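Local coordinates for protein neutral ceramidase (Pseudomonas aeruginosa, PDB 2ZWS) that hydrolyses the N-acyl bond of ceramides to sphingosine and free fatty acid, using a bound zinc ion, and also catalyses the reverse synthesis, at residues 114-119 and 347-352; 532-537 and 637-642. All blocks are in the same frame, centred on the assembly; numbering follows the deposited sequence.

Contact 1. Residues 114-119 and 347-352; sequences SVLGFQ and GNNPFL
Gly117 CA stands over one face of the Phe351 ring, 3.8 Å from the ring centroid and only 3° off the ring normal, a nearly centred CH-pi contact in which the bare CA of the glycine meets the ring directly. The phenyl is carried there with CG anti to the backbone N (chi1 177°), and its root meets the same turn: Phe351 CB lies 3.7 Å from Leu116 O. Ala109 and Asn112 of helix 109-112, and Met506, also touch the Phe351 side chain.

Leu116 reaches the second segment by one branch. Its CB leaves the backbone pointing away, yet CD2 returns to approach the amides of Asn348 and Asn349, 3.4 Å from Asn348 ND2 and 3.5 Å from Asn349 OD1, with the ring of Pro350 beside it. The leucine crosses the Asn348 side chain at about a right angle but runs past that of Asn349 in the opposite direction.

Two helix ends thus meet. Leu116, at positive phi, is the C-prime residue of the Schellman motif closing helix 109-112, while Asn349 is the N-cap of helix 350-354: its OD1 accepts from Leu352 N at 3.1 Å, the donor standing above the carbonyl plane, and weakly from Phe351 N. Its ND2 is hydrogen-bonded to Leu113 O, the residue after helix 109-112. Asn349 therefore joins both termini through one polar amide, while Leu116 and Phe351 add apolar contacts around it; Asn348 ND2, buried against a methyl, finds no partner, probably at some energetic cost.

Contact 2. Residues 532-537 and 637-642; sequences ESYRIG and RSFEVL
Tyr534 and Phe639 form the dense part of this parallel strand pairing. The edge of the tyrosine ring is directed at the face of the phenylalanine in an offset edge-to-face pair, with planes at 80° and Tyr534 CD1 3.6 Å from Phe639 CD2. Phe639 takes the torsion that sets CG between the backbone N and the carbonyl carbon (chi1 58°), which turns a face of its ring to the Tyr534 edge. Val540 of strand 539-545 touches both rings, and Tyr613 of strand 611-622 packs on Phe639 and Val641. The phenol OH is hydrogen-bonded to Arg531 N, just before the segment.

Three backbone hydrogen bonds run between the strands in parallel register. Glu640 N donates to Glu532 O at 3.0 Å, Tyr534 N to Glu640 O at 2.8 Å, and Leu642 N to Tyr534 O at 2.9 Å with an almost straight 175° at the hydrogen. Ser533 CA also approaches Glu640 O, a CA-H...O contact of 3.1 Å.

The other face, bearing Ser533, Glu640, Arg535 and Leu642, is looser. Leu642 CD1 comes 3.8 Å from Ser533 OG and lies over one face of the Arg535 guanidinium, toward its rim. A water bridges Ile536 N and Leu642 O, though its doubtful 2.5 Å to Leu642 O is unusually short.

Chemically, then, backbone hydrogen bonds join the strands and the Tyr534-Phe639 pair fills the buried face, while the more open face relies on aliphatic contact with a charged group. This joins edge strand 533-535 to part of the region 620-646, which is required for correct folding and localization.

Overall arrangement
Contact 1 and contact 2 lie at distant places in one chain, their centres 45 Å apart and their nearest atoms about 34 Å. They come in series: 114-119 and 347-352 meet before 532-537 and 637-642 begin. Contact 1 belongs to the N-terminal ceramidase region, which holds the zinc site, and brings together the ends of two short helices; contact 2 belongs to the C-terminal region and pairs the outermost strand of a five-stranded mixed sheet with strand 629-642. They share neither helix nor sheet. The magnesium site, His37 with Asp579, Asp581 and Thr584, bridges the two regions, and Phe639 of contact 2 is about 10 Å from Thr584, side chain to side chain.

Contact 1. Residues 114-119 and 347-352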
# COMPACT_ATOMS: atom_id res chain seq x y z
N SER A 114 10.38 2.23 -14.54
CA SER A 114 11.23 1.05 -14.30
C SER A 114 10.52 -0.27 -14.64
O SER A 114 11.16 -1.33 -14.76
CB SER A 114 11.69 1.01 -12.85
OG SER A 114 10.56 0.85 -12.02
N VAL A 115 9.20 -0.21 -14.74
CA VAL A 115 8.35 -1.39 -15.03
C VAL A 115 8.20 -1.58 -16.55
O VAL A 115 7.64 -2.61 -17.01
CB VAL A 115 6.95 -1.21 -14.40
CG1 VAL A 115 6.21 -2.54 -14.35
CG2 VAL A 115 7.03 -0.61 -12.96
N LEU A 116 8.70 -0.60 -17.32
CA LEU A 116 8.63 -0.57 -18.79
C LEU A 116 7.21 -0.29 -19.30
O LEU A 116 6.89 -0.60 -20.46
CB LEU A 116 9.13 -1.88 -19.41
CG LEU A 116 10.50 -2.40 -19.00
CD1 LEU A 116 10.78 -3.76 -19.63
CD2 LEU A 116 11.58 -1.37 -19.40
N GLY A 117 6.37 0.31 -18.45
CA GLY A 117 5.04 0.76 -18.87
C GLY A 117 3.91 0.16 -18.03
O GLY A 117 4.12 -0.36 -16.94
N PHE A 118 2.71 0.22 -18.61
CA PHE A 118 1.48 -0.17 -17.94
C PHE A 118 1.27 -1.68 -17.99
O PHE A 118 1.39 -2.29 -19.06
CB PHE A 118 0.33 0.51 -18.69
CG PHE A 118 -1.00 0.24 -18.11
CD1 PHE A 118 -1.96 -0.48 -18.83
CD2 PHE A 118 -1.31 0.71 -16.85
CE1 PHE A 118 -3.21 -0.73 -18.29
CE2 PHE A 118 -2.54 0.49 -16.30
CZ PHE A 118 -3.50 -0.24 -17.01
N GLN A 119 0.93 -2.28 -16.85
CA GLN A 119 0.75 -3.71 -16.75
C GLN A 119 -0.73 -3.96 -16.45
O GLN A 119 -1.18 -3.96 -15.30
CB GLN A 119 1.66 -4.31 -15.68
CG GLN A 119 3.16 -3.97 -15.85
CD GLN A 119 3.69 -4.15 -17.28
OE1 GLN A 119 4.34 -3.24 -17.86
NE2 GLN A 119 3.45 -5.33 -17.86
N GLY A 347 19.59 2.28 -21.01
CA GLY A 347 19.85 1.02 -20.31
C GLY A 347 18.78 0.59 -19.32
O GLY A 347 18.96 0.80 -18.12
N ASN A 348 17.68 -0.03 -19.78
CA ASN A 348 17.44 -0.29 -21.21
C ASN A 348 17.26 0.97 -22.06
O ASN A 348 18.14 1.24 -22.90
CB ASN A 348 16.40 -1.40 -21.51
CG ASN A 348 15.58 -1.81 -20.30
OD1 ASN A 348 15.53 -2.99 -19.94
ND2 ASN A 348 14.91 -0.85 -19.68
N ASN A 349 16.19 1.77 -21.91
CA ASN A 349 14.87 1.44 -21.36
C ASN A 349 13.97 1.84 -22.53
O ASN A 349 13.85 3.04 -22.82
CB ASN A 349 14.57 2.34 -20.14
CG ASN A 349 13.11 2.23 -19.64
OD1 ASN A 349 12.18 1.90 -20.39
ND2 ASN A 349 12.93 2.53 -18.36
N PRO A 350 13.36 0.85 -23.22
CA PRO A 350 12.60 1.23 -24.42
C PRO A 350 11.36 2.09 -24.13
O PRO A 350 10.88 2.79 -25.03
CB PRO A 350 12.19 -0.12 -25.04
CG PRO A 350 12.31 -1.13 -23.94
CD PRO A 350 13.37 -0.61 -22.99
N PHE A 351 10.84 2.01 -22.91
CA PHE A 351 9.70 2.85 -22.57
C PHE A 351 10.14 4.30 -22.43
O PHE A 351 9.49 5.20 -22.96
CB PHE A 351 9.02 2.26 -21.30
CG PHE A 351 7.86 3.07 -20.78
CD1 PHE A 351 6.74 3.33 -21.58
CD2 PHE A 351 7.91 3.58 -19.48
CE1 PHE A 351 5.67 4.10 -21.06
CE2 PHE A 351 6.85 4.34 -18.97
CZ PHE A 351 5.74 4.59 -19.75
N LEU A 352 11.25 4.52 -21.74
CA LEU A 352 11.83 5.86 -21.64
C LEU A 352 12.11 6.40 -23.05
O LEU A 352 11.80 7.56 -23.34
CB LEU A 352 13.13 5.81 -20.83
CG LEU A 352 13.46 6.96 -19.86
CD1 LEU A 352 14.97 7.03 -19.59
CD2 LEU A 352 12.88 8.33 -20.19

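Contact 2. Residues 532-537 and 637-642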
# COMPACT_ATOMS: atom_id res chain seq x y z
N GLU A 532 12.17 -37.39 4.91
CA GLU A 532 11.27 -38.26 5.69
C GLU A 532 10.60 -37.56 6.86
O GLU A 532 9.41 -37.74 7.09
CB GLU A 532 12.03 -39.50 6.20
CG GLU A 532 11.14 -40.61 6.74
CD GLU A 532 11.95 -41.76 7.34
OE1 GLU A 532 13.17 -41.82 7.08
OE2 GLU A 532 11.38 -42.60 8.06
N SER A 533 11.37 -36.76 7.59
CA SER A 533 10.88 -36.14 8.83
C SER A 533 11.56 -34.81 9.11
O SER A 533 12.68 -34.56 8.64
CB SER A 533 11.09 -37.09 10.02
OG SER A 533 12.47 -37.15 10.38
N TYR A 534 10.87 -33.97 9.88
CA TYR A 534 11.38 -32.65 10.26
C TYR A 534 10.98 -32.37 11.70
O TYR A 534 10.07 -33.02 12.22
CB TYR A 534 10.77 -31.54 9.39
CG TYR A 534 11.09 -31.63 7.91
CD1 TYR A 534 10.35 -32.44 7.06
CD2 TYR A 534 12.12 -30.88 7.38
CE1 TYR A 534 10.65 -32.51 5.69
CE2 TYR A 534 12.43 -30.94 6.01
CZ TYR A 534 11.69 -31.75 5.19
OH TYR A 534 11.97 -31.83 3.85
N ARG A 535 11.65 -31.40 12.30
CA ARG A 535 11.33 -30.91 13.64
C ARG A 535 10.82 -29.48 13.54
O ARG A 535 11.08 -28.78 12.55
CB ARG A 535 12.58 -30.92 14.53
CG ARG A 535 13.29 -32.26 14.59
CD ARG A 535 14.12 -32.39 15.84
NE ARG A 535 14.46 -33.79 16.11
CZ ARG A 535 13.72 -34.62 16.84
NH1 ARG A 535 12.59 -34.20 17.41
NH2 ARG A 535 14.12 -35.88 17.02
N ILE A 536 10.12 -29.03 14.57
CA ILE A 536 9.70 -27.64 14.64
C ILE A 536 10.93 -26.74 14.51
O ILE A 536 11.98 -27.00 15.13
CB ILE A 536 8.89 -27.35 15.92
CG1 ILE A 536 7.50 -27.99 15.81
CG2 ILE A 536 8.76 -25.85 16.13
CD1 ILE A 536 6.64 -27.90 17.09
N GLY A 537 10.83 -25.71 13.67
CA GLY A 537 11.93 -24.80 13.44
C GLY A 537 12.66 -25.12 12.15
O GLY A 537 13.41 -24.30 11.65
N ARG A 637 4.93 -36.41 -1.74
CA ARG A 637 4.71 -37.48 -0.80
C ARG A 637 4.58 -36.88 0.60
O ARG A 637 4.97 -35.73 0.83
CB ARG A 637 5.87 -38.48 -0.85
CG ARG A 637 7.17 -37.91 -0.34
CD ARG A 637 8.29 -38.89 -0.58
NE ARG A 637 9.54 -38.38 -0.05
CZ ARG A 637 10.74 -38.77 -0.47
NH1 ARG A 637 10.84 -39.67 -1.44
NH2 ARG A 637 11.83 -38.26 0.07
N SER A 638 4.01 -37.63 1.55
CA SER A 638 3.95 -37.14 2.92
C SER A 638 5.31 -37.10 3.62
O SER A 638 6.25 -37.81 3.24
CB SER A 638 2.96 -37.96 3.75
OG SER A 638 3.51 -39.24 4.00
N PHE A 639 5.41 -36.24 4.63
CA PHE A 639 6.55 -36.18 5.55
C PHE A 639 6.01 -36.06 6.97
O PHE A 639 4.84 -35.69 7.15
CB PHE A 639 7.50 -35.01 5.21
CG PHE A 639 6.84 -33.65 5.23
CD1 PHE A 639 6.21 -33.16 4.10
CD2 PHE A 639 6.86 -32.86 6.38
CE1 PHE A 639 5.59 -31.92 4.10
CE2 PHE A 639 6.24 -31.60 6.39
CZ PHE A 639 5.63 -31.13 5.25
N GLU A 640 6.84 -36.38 7.96
CA GLU A 640 6.42 -36.35 9.35
C GLU A 640 7.02 -35.17 10.08
O GLU A 640 8.22 -34.90 9.97
CB GLU A 640 6.83 -37.64 10.07
CG GLU A 640 6.20 -37.76 11.46
CD GLU A 640 6.44 -39.11 12.12
OE1 GLU A 640 6.97 -40.04 11.46
OE2 GLU A 640 6.10 -39.24 13.31
N VAL A 641 6.19 -34.47 10.84
CA VAL A 641 6.71 -33.50 11.80
C VAL A 641 6.75 -34.19 13.16
O VAL A 641 5.72 -34.69 13.64
CB VAL A 641 5.89 -32.20 11.85
CG1 VAL A 641 6.44 -31.28 12.93
CG2 VAL A 641 5.90 -31.50 10.48
N LEU A 642 7.95 -34.25 13.73
CA LEU A 642 8.20 -34.88 15.03
C LEU A 642 8.13 -33.83 16.14
O LEU A 642 8.34 -32.64 15.88
CB LEU A 642 9.58 -35.54 15.05
CG LEU A 642 9.98 -36.48 13.91
CD1 LEU A 642 11.45 -36.88 14.03
CD2 LEU A 642 9.10 -37.71 13.89
O HOH W 1 9.88 -30.88 16.74